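Local coordinates for protein ORF10 (Moritella marina, PDB 6RIW) that probably catalyses chain-extending condensations in polyunsaturated fatty acid synthesis, this chain being the ketosynthase and chain length factor didomain of a longer synthase, at residues A[6-10]-A[99-104]; A[75-79]-A[178-184]; A[152-156]-A[606-610]; A[122-126]-A[584-589]; A[538-542]-A[651-655]. One frame throughout, in Å; residues are numbered along the deposited sequence.

Contact 1: A[6-10]-A[99-104]; sequences VVGIA and QALTDA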
# COMPACT_ATOMS: atom_id res chain seq x y z
N VAL A 6 -8.44 -20.62 -12.67
CA VAL A 6 -9.10 -20.11 -11.47
C VAL A 6 -9.94 -21.23 -10.88
O VAL A 6 -10.90 -21.70 -11.50
CB VAL A 6 -9.98 -18.89 -11.80
CG1 VAL A 6 -10.56 -18.29 -10.50
CG2 VAL A 6 -9.18 -17.87 -12.61
N VAL A 7 -9.59 -21.67 -9.67
CA VAL A 7 -10.23 -22.83 -9.07
C VAL A 7 -11.03 -22.49 -7.83
O VAL A 7 -11.64 -23.40 -7.23
CB VAL A 7 -9.21 -23.95 -8.77
CG1 VAL A 7 -8.47 -24.32 -10.06
CG2 VAL A 7 -8.20 -23.51 -7.68
N GLY A 8 -11.08 -21.22 -7.43
CA GLY A 8 -11.88 -20.83 -6.29
C GLY A 8 -12.09 -19.33 -6.32
O GLY A 8 -11.19 -18.61 -6.76
N ILE A 9 -13.27 -18.85 -5.90
CA ILE A 9 -13.59 -17.42 -5.95
C ILE A 9 -14.39 -17.07 -4.71
O ILE A 9 -15.21 -17.87 -4.24
CB ILE A 9 -14.41 -17.05 -7.20
CG1 ILE A 9 -13.74 -17.53 -8.48
CG2 ILE A 9 -14.66 -15.54 -7.26
CD1 ILE A 9 -14.39 -17.02 -9.76
N ALA A 10 -14.16 -15.86 -4.18
CA ALA A 10 -14.99 -15.36 -3.10
C ALA A 10 -15.10 -13.85 -3.20
O ALA A 10 -14.22 -13.18 -3.75
CB ALA A 10 -14.46 -15.78 -1.73
N GLN A 99 -13.39 -18.29 2.42
CA GLN A 99 -14.43 -18.69 1.47
C GLN A 99 -13.83 -19.17 0.16
O GLN A 99 -14.30 -20.16 -0.41
CB GLN A 99 -15.39 -17.52 1.22
CG GLN A 99 -16.25 -17.12 2.45
CD GLN A 99 -17.16 -18.25 2.92
OE1 GLN A 99 -17.89 -18.83 2.12
NE2 GLN A 99 -17.10 -18.57 4.20
N ALA A 100 -12.80 -18.48 -0.33
CA ALA A 100 -12.20 -18.88 -1.60
C ALA A 100 -11.48 -20.22 -1.48
O ALA A 100 -11.60 -21.06 -2.37
CB ALA A 100 -11.24 -17.80 -2.11
N LEU A 101 -10.73 -20.43 -0.39
CA LEU A 101 -10.05 -21.71 -0.22
C LEU A 101 -11.06 -22.83 -0.01
O LEU A 101 -10.89 -23.94 -0.54
CB LEU A 101 -9.07 -21.63 0.95
CG LEU A 101 -7.79 -20.91 0.53
CD1 LEU A 101 -6.92 -20.71 1.74
CD2 LEU A 101 -7.06 -21.72 -0.54
N THR A 102 -12.13 -22.56 0.74
CA THR A 102 -13.16 -23.57 0.93
C THR A 102 -13.87 -23.87 -0.38
O THR A 102 -14.18 -25.03 -0.68
CB THR A 102 -14.14 -23.10 2.00
OG1 THR A 102 -13.42 -22.92 3.23
CG2 THR A 102 -15.22 -24.16 2.23
N ASP A 103 -14.11 -22.84 -1.19
CA ASP A 103 -14.68 -23.03 -2.53
C ASP A 103 -13.78 -23.93 -3.38
O ASP A 103 -14.28 -24.82 -4.09
CB ASP A 103 -14.86 -21.68 -3.22
CG ASP A 103 -15.61 -21.80 -4.52
OD1 ASP A 103 -16.65 -22.48 -4.53
OD2 ASP A 103 -15.18 -21.23 -5.55
N ALA A 104 -12.47 -23.71 -3.33
CA ALA A 104 -11.56 -24.52 -4.14
C ALA A 104 -11.34 -25.91 -3.56
O ALA A 104 -10.85 -26.78 -4.27
CB ALA A 104 -10.21 -23.81 -4.30
O HOH W 1 -11.67 -26.34 -7.21

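Contact 2: A[75-79]-A[178-184]; sequences GYQLD and LIAQAAG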
# COMPACT_ATOMS: atom_id res chain seq x y z
N GLY A 75 -12.33 -20.68 13.61
CA GLY A 75 -11.90 -21.59 12.56
C GLY A 75 -10.63 -21.23 11.82
O GLY A 75 -10.32 -21.87 10.81
N TYR A 76 -9.89 -20.21 12.27
CA TYR A 76 -8.60 -19.86 11.68
C TYR A 76 -7.46 -20.43 12.52
O TYR A 76 -7.67 -20.98 13.61
CB TYR A 76 -8.46 -18.34 11.56
CG TYR A 76 -9.46 -17.71 10.64
CD1 TYR A 76 -9.18 -17.57 9.29
CD2 TYR A 76 -10.70 -17.29 11.10
CE1 TYR A 76 -10.10 -17.01 8.43
CE2 TYR A 76 -11.62 -16.73 10.25
CZ TYR A 76 -11.32 -16.60 8.92
OH TYR A 76 -12.24 -16.05 8.07
N GLN A 77 -6.24 -20.26 12.03
CA GLN A 77 -5.08 -20.73 12.79
C GLN A 77 -4.62 -19.70 13.83
O GLN A 77 -3.67 -19.97 14.58
CB GLN A 77 -3.95 -21.13 11.83
CG GLN A 77 -4.41 -22.27 10.90
CD GLN A 77 -3.28 -23.02 10.24
OE1 GLN A 77 -2.10 -22.86 10.57
NE2 GLN A 77 -3.63 -23.87 9.29
N LEU A 78 -5.29 -18.56 13.90
CA LEU A 78 -5.08 -17.56 14.93
C LEU A 78 -6.33 -17.46 15.79
O LEU A 78 -7.45 -17.67 15.32
CB LEU A 78 -4.77 -16.19 14.31
CG LEU A 78 -3.36 -16.12 13.71
CD1 LEU A 78 -3.19 -14.82 12.95
CD2 LEU A 78 -2.27 -16.27 14.79
N ASP A 79 -6.11 -17.11 17.05
CA ASP A 79 -7.15 -17.13 18.07
C ASP A 79 -8.31 -16.19 17.74
O ASP A 79 -8.12 -15.07 17.25
CB ASP A 79 -6.52 -16.77 19.42
CG ASP A 79 -7.52 -16.24 20.44
OD1 ASP A 79 -8.32 -17.05 20.96
OD2 ASP A 79 -7.49 -15.03 20.73
N LEU A 178 -1.09 -11.56 7.67
CA LEU A 178 -2.08 -12.12 8.57
C LEU A 178 -2.90 -13.20 7.88
O LEU A 178 -3.19 -14.24 8.47
CB LEU A 178 -2.98 -11.02 9.09
CG LEU A 178 -4.16 -11.50 9.93
CD1 LEU A 178 -3.66 -11.81 11.31
CD2 LEU A 178 -5.21 -10.41 10.03
N ILE A 179 -3.29 -12.94 6.63
CA ILE A 179 -3.95 -13.96 5.83
C ILE A 179 -3.08 -15.21 5.73
O ILE A 179 -3.57 -16.33 5.91
CB ILE A 179 -4.30 -13.39 4.44
CG1 ILE A 179 -5.54 -12.49 4.57
CG2 ILE A 179 -4.50 -14.52 3.41
CD1 ILE A 179 -5.72 -11.54 3.41
N ALA A 180 -1.78 -15.03 5.46
CA ALA A 180 -0.91 -16.20 5.33
C ALA A 180 -0.87 -16.99 6.63
O ALA A 180 -0.98 -18.23 6.61
CB ALA A 180 0.51 -15.76 4.91
N GLN A 181 -0.76 -16.30 7.77
CA GLN A 181 -0.68 -17.03 9.02
C GLN A 181 -2.01 -17.66 9.39
O GLN A 181 -2.05 -18.83 9.79
CB GLN A 181 -0.17 -16.14 10.17
CG GLN A 181 0.03 -16.94 11.47
CD GLN A 181 0.79 -16.19 12.55
OE1 GLN A 181 0.93 -14.96 12.52
NE2 GLN A 181 1.29 -16.94 13.52
N ALA A 182 -3.11 -16.91 9.26
CA ALA A 182 -4.41 -17.42 9.69
C ALA A 182 -4.90 -18.58 8.83
O ALA A 182 -5.69 -19.41 9.31
CB ALA A 182 -5.46 -16.31 9.67
N ALA A 183 -4.49 -18.65 7.57
CA ALA A 183 -4.87 -19.76 6.71
C ALA A 183 -3.79 -20.84 6.61
O ALA A 183 -4.00 -21.83 5.92
CB ALA A 183 -5.24 -19.25 5.31
N GLY A 184 -2.64 -20.66 7.25
CA GLY A 184 -1.60 -21.67 7.17
C GLY A 184 -0.87 -21.74 5.85
O GLY A 184 -0.43 -22.82 5.45
O HOH W 2 -0.23 -20.53 10.48

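Contact 3: A[152-156]-A[606-610]; sequences DFQLT and LQQGI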
# COMPACT_ATOMS: atom_id res chain seq x y z
N ASP A 152 -10.95 24.75 32.71
CA ASP A 152 -11.85 23.61 32.73
C ASP A 152 -12.41 23.27 31.35
O ASP A 152 -13.31 22.43 31.25
CB ASP A 152 -12.99 23.87 33.72
CG ASP A 152 -12.49 24.05 35.15
OD1 ASP A 152 -11.53 23.35 35.57
OD2 ASP A 152 -13.05 24.91 35.87
N PHE A 153 -11.93 23.92 30.30
CA PHE A 153 -12.31 23.50 28.96
C PHE A 153 -11.93 22.04 28.74
O PHE A 153 -10.86 21.60 29.17
CB PHE A 153 -11.65 24.37 27.89
CG PHE A 153 -11.96 23.91 26.50
CD1 PHE A 153 -13.09 24.37 25.85
CD2 PHE A 153 -11.15 22.98 25.85
CE1 PHE A 153 -13.41 23.93 24.57
CE2 PHE A 153 -11.48 22.54 24.58
CZ PHE A 153 -12.60 23.02 23.95
N GLN A 154 -12.80 21.29 28.06
CA GLN A 154 -12.53 19.90 27.72
C GLN A 154 -12.93 19.64 26.28
O GLN A 154 -14.07 19.89 25.89
CB GLN A 154 -13.31 18.92 28.61
CG GLN A 154 -12.87 18.82 30.04
CD GLN A 154 -13.76 17.83 30.75
OE1 GLN A 154 -14.97 18.03 30.84
NE2 GLN A 154 -13.18 16.75 31.23
N LEU A 155 -11.99 19.13 25.49
CA LEU A 155 -12.33 18.69 24.15
C LEU A 155 -12.98 17.31 24.20
O LEU A 155 -12.60 16.45 25.01
CB LEU A 155 -11.07 18.65 23.29
CG LEU A 155 -11.23 18.35 21.80
CD1 LEU A 155 -11.99 19.46 21.11
CD2 LEU A 155 -9.82 18.22 21.21
N THR A 156 -13.94 17.08 23.32
CA THR A 156 -14.55 15.75 23.23
C THR A 156 -13.72 14.84 22.32
O THR A 156 -13.04 15.30 21.41
CB THR A 156 -15.99 15.83 22.73
OG1 THR A 156 -16.02 16.37 21.41
CG2 THR A 156 -16.84 16.72 23.67
N LEU A 606 -21.27 23.00 23.24
CA LEU A 606 -22.62 22.66 23.66
C LEU A 606 -22.62 22.03 25.04
O LEU A 606 -23.29 22.50 25.97
CB LEU A 606 -23.25 21.71 22.63
CG LEU A 606 -24.78 21.64 22.62
CD1 LEU A 606 -25.35 23.01 22.33
CD2 LEU A 606 -25.22 20.64 21.57
N GLN A 607 -21.85 20.95 25.22
CA GLN A 607 -21.95 20.21 26.46
C GLN A 607 -21.46 21.02 27.64
O GLN A 607 -22.00 20.87 28.74
CB GLN A 607 -21.18 18.90 26.36
CG GLN A 607 -21.91 17.89 25.48
CD GLN A 607 -21.07 16.70 25.12
OE1 GLN A 607 -20.21 16.26 25.89
NE2 GLN A 607 -21.33 16.14 23.94
N GLN A 608 -20.48 21.91 27.44
CA GLN A 608 -19.95 22.64 28.58
C GLN A 608 -20.77 23.87 28.93
O GLN A 608 -20.53 24.47 29.98
CB GLN A 608 -18.49 23.03 28.33
CG GLN A 608 -17.57 21.79 28.23
CD GLN A 608 -16.16 22.07 28.70
OE1 GLN A 608 -15.38 22.66 27.98
NE2 GLN A 608 -15.81 21.61 29.90
N GLY A 609 -21.71 24.25 28.07
CA GLY A 609 -22.66 25.29 28.40
C GLY A 609 -22.30 26.67 27.92
O GLY A 609 -22.86 27.65 28.42
N ILE A 610 -21.40 26.79 26.95
CA ILE A 610 -20.96 28.09 26.45
C ILE A 610 -21.56 28.28 25.06
O ILE A 610 -21.19 27.59 24.10
CB ILE A 610 -19.44 28.20 26.41
CG1 ILE A 610 -18.88 28.01 27.82
CG2 ILE A 610 -19.02 29.56 25.82
CD1 ILE A 610 -19.29 29.09 28.83

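Contact 4: A[122-126]-A[584-589]; sequences LSFPT and MELELH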
# COMPACT_ATOMS: atom_id res chain seq x y z
N LEU A 122 -5.12 -0.49 0.03
CA LEU A 122 -4.88 0.95 0.17
C LEU A 122 -3.94 1.23 1.34
O LEU A 122 -4.04 0.60 2.39
CB LEU A 122 -6.20 1.69 0.42
CG LEU A 122 -7.16 1.78 -0.76
CD1 LEU A 122 -8.59 2.14 -0.32
CD2 LEU A 122 -6.62 2.79 -1.77
N SER A 123 -3.05 2.21 1.17
CA SER A 123 -2.21 2.68 2.27
C SER A 123 -2.84 3.87 2.98
O SER A 123 -2.15 4.86 3.24
CB SER A 123 -0.82 3.04 1.74
OG SER A 123 -0.13 1.87 1.35
N PHE A 124 -4.15 3.81 3.27
CA PHE A 124 -4.88 4.90 3.91
C PHE A 124 -5.22 4.56 5.36
O PHE A 124 -5.35 3.39 5.71
CB PHE A 124 -6.22 5.14 3.21
CG PHE A 124 -6.13 5.79 1.85
CD1 PHE A 124 -4.95 6.31 1.37
CD2 PHE A 124 -7.28 5.88 1.08
CE1 PHE A 124 -4.91 6.91 0.12
CE2 PHE A 124 -7.26 6.48 -0.17
CZ PHE A 124 -6.06 7.01 -0.64
N PRO A 125 -5.46 5.57 6.19
CA PRO A 125 -6.01 5.31 7.54
C PRO A 125 -7.26 4.45 7.44
O PRO A 125 -8.04 4.56 6.49
CB PRO A 125 -6.34 6.70 8.07
CG PRO A 125 -5.32 7.64 7.33
CD PRO A 125 -5.17 7.00 5.95
N THR A 126 -7.47 3.63 8.46
CA THR A 126 -8.69 2.83 8.58
C THR A 126 -9.50 3.34 9.76
O THR A 126 -9.06 4.18 10.55
CB THR A 126 -8.39 1.34 8.76
OG1 THR A 126 -7.78 1.13 10.04
CG2 THR A 126 -7.48 0.79 7.63
N MET A 584 2.23 2.62 5.34
CA MET A 584 1.50 3.89 5.29
C MET A 584 2.26 4.98 6.05
O MET A 584 2.96 4.71 7.03
CB MET A 584 0.06 3.74 5.81
CG MET A 584 -0.12 3.47 7.28
SD MET A 584 -1.80 3.98 7.88
CE MET A 584 -1.74 5.70 7.59
N GLU A 585 2.16 6.20 5.54
CA GLU A 585 2.61 7.37 6.28
C GLU A 585 1.64 7.56 7.44
O GLU A 585 0.50 7.96 7.23
CB GLU A 585 2.62 8.59 5.36
CG GLU A 585 2.98 9.91 6.07
CD GLU A 585 4.25 9.79 6.90
OE1 GLU A 585 5.36 9.91 6.31
OE2 GLU A 585 4.15 9.60 8.14
N LEU A 586 2.08 7.22 8.64
CA LEU A 586 1.21 7.34 9.80
C LEU A 586 0.79 8.79 10.07
O LEU A 586 -0.25 9.00 10.71
CB LEU A 586 1.92 6.75 11.01
CG LEU A 586 2.23 5.23 10.91
CD1 LEU A 586 3.11 4.81 12.10
CD2 LEU A 586 0.95 4.40 10.87
N GLU A 587 1.57 9.78 9.60
CA GLU A 587 1.16 11.18 9.76
C GLU A 587 -0.11 11.51 8.97
O GLU A 587 -0.70 12.57 9.19
CB GLU A 587 2.29 12.15 9.36
CG GLU A 587 3.48 12.06 10.31
CD GLU A 587 4.55 13.13 10.02
OE1 GLU A 587 4.51 13.76 8.94
OE2 GLU A 587 5.44 13.31 10.87
N LEU A 588 -0.56 10.61 8.09
CA LEU A 588 -1.83 10.85 7.40
C LEU A 588 -3.02 10.95 8.36
O LEU A 588 -4.07 11.49 7.97
CB LEU A 588 -2.09 9.74 6.37
CG LEU A 588 -1.16 9.72 5.14
CD1 LEU A 588 -1.58 8.56 4.23
CD2 LEU A 588 -1.21 11.04 4.40
N HIS A 589 -2.90 10.42 9.58
CA HIS A 589 -3.97 10.55 10.57
C HIS A 589 -4.17 12.00 11.00
O HIS A 589 -5.22 12.33 11.55
CB HIS A 589 -3.69 9.66 11.78
CG HIS A 589 -3.71 8.20 11.43
ND1 HIS A 589 -2.56 7.49 11.15
CD2 HIS A 589 -4.74 7.33 11.29
CE1 HIS A 589 -2.88 6.23 10.85
NE2 HIS A 589 -4.20 6.11 10.94

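Contact 5: A[538-542]-A[651-655]; sequences LRFKV and ALWDF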
# COMPACT_ATOMS: atom_id res chain seq x y z
N LEU A 538 11.80 22.42 -9.90
CA LEU A 538 11.70 22.43 -11.36
C LEU A 538 11.69 21.01 -11.92
O LEU A 538 10.81 20.66 -12.71
CB LEU A 538 12.87 23.21 -11.96
CG LEU A 538 12.77 24.74 -11.98
CD1 LEU A 538 13.59 25.31 -13.13
CD2 LEU A 538 11.31 25.19 -12.06
N ARG A 539 12.66 20.19 -11.52
CA ARG A 539 12.76 18.84 -12.08
C ARG A 539 11.59 17.96 -11.66
O ARG A 539 11.15 17.11 -12.44
CB ARG A 539 14.07 18.21 -11.65
CG ARG A 539 14.14 16.71 -11.92
CD ARG A 539 15.52 16.31 -12.35
NE ARG A 539 15.61 14.90 -12.67
CZ ARG A 539 15.49 14.40 -13.90
NH1 ARG A 539 15.27 15.22 -14.93
NH2 ARG A 539 15.60 13.09 -14.09
N PHE A 540 11.06 18.16 -10.45
CA PHE A 540 10.05 17.27 -9.91
C PHE A 540 8.63 17.83 -9.99
O PHE A 540 7.70 17.18 -9.49
CB PHE A 540 10.42 16.91 -8.46
CG PHE A 540 11.66 16.08 -8.35
CD1 PHE A 540 11.65 14.76 -8.80
CD2 PHE A 540 12.84 16.61 -7.87
CE1 PHE A 540 12.80 13.98 -8.74
CE2 PHE A 540 13.99 15.83 -7.80
CZ PHE A 540 13.96 14.50 -8.24
N LYS A 541 8.44 19.00 -10.59
CA LYS A 541 7.10 19.53 -10.89
C LYS A 541 6.26 19.71 -9.62
O LYS A 541 5.06 19.43 -9.61
CB LYS A 541 6.35 18.65 -11.89
CG LYS A 541 6.89 18.66 -13.34
CD LYS A 541 8.20 17.89 -13.45
CE LYS A 541 9.14 18.47 -14.51
NZ LYS A 541 10.28 17.55 -14.80
N VAL A 542 6.88 20.20 -8.55
CA VAL A 542 6.16 20.41 -7.30
C VAL A 542 5.39 21.74 -7.34
O VAL A 542 5.89 22.75 -7.85
CB VAL A 542 7.13 20.38 -6.10
CG1 VAL A 542 6.36 20.15 -4.80
CG2 VAL A 542 8.18 19.29 -6.31
N ALA A 651 6.61 8.86 -14.61
CA ALA A 651 6.21 9.97 -15.47
C ALA A 651 7.40 10.88 -15.78
O ALA A 651 7.53 11.37 -16.91
CB ALA A 651 5.06 10.77 -14.84
N LEU A 652 8.28 11.09 -14.80
CA LEU A 652 9.48 11.90 -15.03
C LEU A 652 10.40 11.27 -16.07
O LEU A 652 10.98 11.98 -16.90
CB LEU A 652 10.23 12.09 -13.71
CG LEU A 652 11.58 12.82 -13.79
CD1 LEU A 652 11.37 14.27 -14.24
CD2 LEU A 652 12.33 12.78 -12.45
N TRP A 653 10.53 9.95 -16.04
CA TRP A 653 11.46 9.24 -16.92
C TRP A 653 10.77 8.63 -18.13
O TRP A 653 11.44 7.99 -18.95
CB TRP A 653 12.19 8.15 -16.13
CG TRP A 653 13.26 8.68 -15.21
CD1 TRP A 653 13.07 9.29 -13.99
CD2 TRP A 653 14.67 8.68 -15.43
NE1 TRP A 653 14.28 9.65 -13.45
CE2 TRP A 653 15.28 9.28 -14.31
CE3 TRP A 653 15.48 8.20 -16.47
CZ2 TRP A 653 16.66 9.43 -14.20
CZ3 TRP A 653 16.85 8.35 -16.36
CH2 TRP A 653 17.43 8.95 -15.23
N ASP A 654 9.45 8.80 -18.26
CA ASP A 654 8.65 8.15 -19.30
C ASP A 654 8.87 6.64 -19.32
O ASP A 654 9.06 6.03 -20.38
CB ASP A 654 8.94 8.78 -20.67
CG ASP A 654 7.87 8.48 -21.71
OD1 ASP A 654 6.69 8.23 -21.35
OD2 ASP A 654 8.24 8.49 -22.92
N PHE A 655 8.84 6.00 -18.15
CA PHE A 655 8.98 4.55 -18.08
C PHE A 655 7.63 3.89 -18.33
O PHE A 655 6.59 4.44 -17.97
CB PHE A 655 9.50 4.11 -16.70
CG PHE A 655 10.95 4.42 -16.45
CD1 PHE A 655 11.87 4.46 -17.50
CD2 PHE A 655 11.41 4.64 -15.16
CE1 PHE A 655 13.23 4.73 -17.25
CE2 PHE A 655 12.76 4.91 -14.90
CZ PHE A 655 13.67 4.95 -15.95

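Contact 1: A[6-10]-A[99-104]
Asp103 reaches out of a helix to take a backbone N-H of a strand: Ile9 N donates to Asp103 OD2 at 3.1 Å, with an N-H...O angle of 156°. Ile9 follows a classic beta bulge, in which Val7 and Gly8 both face Val267 of strand 259-270. The setting is the thiolase-like fold of the ketosynthase half, where helix 88-104 lies against strand 4-12 and their short segments run at 140° to each other. Asp103 CG stands anti to the backbone N (chi1 -172°), which swings the carboxylate toward the strand, and Ile9 N meets OD2 on its anti side, close to the carboxylate plane. OD2 is also hydrogen-bonded with Tyr282 OH, so one oxygen serves two partners. Without the carboxylate, as with an alanine at this position, Ile9 N is likely to lose its acceptor from the helix and Tyr282 OH its carboxylate partner.

Along the strand the packing uses small residues. Gly8 CA comes within 3.4 Å of Asp103 OD2, and a methyl group on Gly8 would collide with Ala100 O and Ala104 CB. Ala10 CB rests on Ala100 CB at 3.8 Å and on Gln99 CB at 3.5 Å, while the Gln99 amide leads away. At the other end Val7 CG2 touches Ala104 CB at 3.9 Å. Val7 O lies 3.3 Å from Ala104 CA in a CA-H...O contact, and a water 2.9 Å from the same Val7 O also reaches Ala104 O.

Contact 2: A[75-79]-A[178-184]
Gln77 N donates to Ala182 O, in the last turn of helix 174-183, over 2.9 Å with an angle of 165° at the hydrogen. That helix ends in a Schellman motif at Gly184, and the loop 75-79 lies along its C-terminal end before Asp79 N-caps the next helix by bonding Tyr82 N. A second polar link runs through water, which donates to Gln77 OE1 at 3.0 Å and to Gln181 O at 2.6 Å, giving Gln181 O a second donor besides Gly184 N.

The apolar contacts centre on Leu78 and Ala182. Leu78 CD1 presses on Leu178 CD1 at 3.5 Å, tighter than usual for methyl groups. Leu178 is brought there by its CG lying anti to the backbone N (chi1 174°), and it also packs on Leu94 of helix 88-104. Leu78 CD2 lies against the Gln181 side chain, which it crosses at about a right angle, 3.8 Å from CD. Tyr76 sets CD1 beside Ala182 CB at 3.9 Å, with Ala182 O at the edge of the ring, in its plane; the same ring makes a cation-pi contact with Lys98.

The third kind is an amide packed on bare backbone. The extended Gln77 chain lays its carboxamide along Gly184, where a CB would run into Gln77 NE2; OE1 comes to 3.6 Å from Gly184 CA.

Contact 3: A[152-156]-A[606-610]
The side-chain amide of Gln608 comes up against the backbone of loop 152-156 and is bonded through both of its polar atoms. Gln608 NE2 donates to Asp152 O at 3.0 Å with the carbonyl oxygen in the amide plane, and Gln154 N donates to Gln608 OE1 at 2.9 Å from above that plane, 42° out of it. The extended Gln608 chain carries the amide across from the C-terminal end of helix 597-608. It crosses the Phe153 side chain at about a right angle, with ring and amide planes 71° apart, and OE1 lies 3.6 Å from Phe153 CD1. Gln154 also crosses it nearly perpendicularly, the two amide planes making 44°; Gln154 OE1 is turned to Val944 N. Beside these, Thr156 CG2 only brushes Gln607 OE1 at 4.1 Å, and that oxygen is bonded to Asn945 N.

The contact joins the ketosynthase half to the second ketosynthase-like half. Gln608 NE2 has a further acceptor in Asn942 O, so a buried neutral amide has bonds at both ends. Two of these run to backbone atoms of the partner half, which should fix its flip, since a reversed amide would set NE2 against Gln154 N and OE1 against Asp152 O.

Contact 4: A[122-126]-A[584-589]
Pro125 lies over one face of the His589 ring, its CG 4.2 Å from the ring centroid and 20° off the ring normal, a CH-pi contact. Here the two thiolase-like halves of the didomain meet: the loop after strand 115-120 in the ketosynthase half faces the loop after strand 576-581 in the other. The overlap is offset toward the rim, where Pro125 CB comes to 3.6 Å from His589 NE2.

The imidazole is held from within its own loop. His589 ND1 donates to Leu586 O at 2.8 Å with the oxygen near the ring plane, and Leu586 O also accepts from His589 N in the same 3-10 turn. NE2 is hydrogen-bonded with Ser129 OG, across the domain boundary, so both ring nitrogens are engaged and the rotation of the ring is set.

Apolar groups meet the rest of the proline. Leu588 CB stands 4.0 Å from Pro125 CG, the two side chains crossing at about a right angle. Met584 CG sits between the backbone N and the carbonyl carbon (chi1 68°), and a bend at chi3 brings CE to Pro125 CD. Two carbons of that loop approach one carbonyl oxygen: Met584 CB lies 3.6 Å and Leu588 CD1 3.9 Å from Ser123 O.

Contact 5: A[538-542]-A[651-655]
Leu652 fills the close-packed part of this contact, its CD2 methyl set over one face of the Arg539 guanidinium, 3.7 Å from NH2. Leu652 CG stands anti to the backbone N (chi1 175°), which points both methyls at the helix end 538-540: CD2 also reaches Phe540 CE1 at 3.9 Å, and CD1 comes to 3.4 Å from Arg539 O. Phe540 in turn has Arg539 CG over the centre of its ring, so the arginine stem is covered by an aromatic face and its head by a leucine. Beyond the leucine the guanidinium turns an edge to Trp653, the two planes 85° apart, with Trp653 CE2 in the guanidinium plane and NH2 3.7 Å from Trp653 NE1.

These residues belong to the second ketosynthase-like half, where the short, weakly bonded helix 537-540 meets the C-terminal end of helix 642-653. Both polar ends converge on Asp562 of helix 552-567: Arg539 NH2 forms a salt bridge with OD1, and Trp653 NE1 a hydrogen bond with the same oxygen. A leucine in place of the arginine would probably strip Asp562 of its charged mate and leave the indole N-H as the remaining one of this pair of donors.

The solvent side is looser. Lys541 ends the helix in a Schellman motif with positive phi, and the chain is not modelled just past Val542. The bent lysine chain folds back so that NZ donates to Arg539 O at 2.6 Å from above the carbonyl plane, skirting Leu652 CD1 at 3.5 Å.

Contacts 1 and 2 lie in the ketosynthase half, centres about 16 Å apart; helix 88-104, one side of contact 1, also packs on contact 2, and Leu101 touches Ala183. Contact 5 belongs to the second half, its centre about 42 Å from either and on the opposite side of the chain's centre. Contacts 3 and 4 bridge the halves, contact 4 about 9 Å from the chain's centre, contact 3 about 30 Å from contact 4 and more peripheral. Contact 1 opens first and alternates with contact 2, which also alternates with 3 and 4; 3, 4 and 5 alternate mutually. This is consistent with a pseudo-dimer of thiolase-like halves, strands 189-193 and 659-663 pairing antiparallel across the boundary.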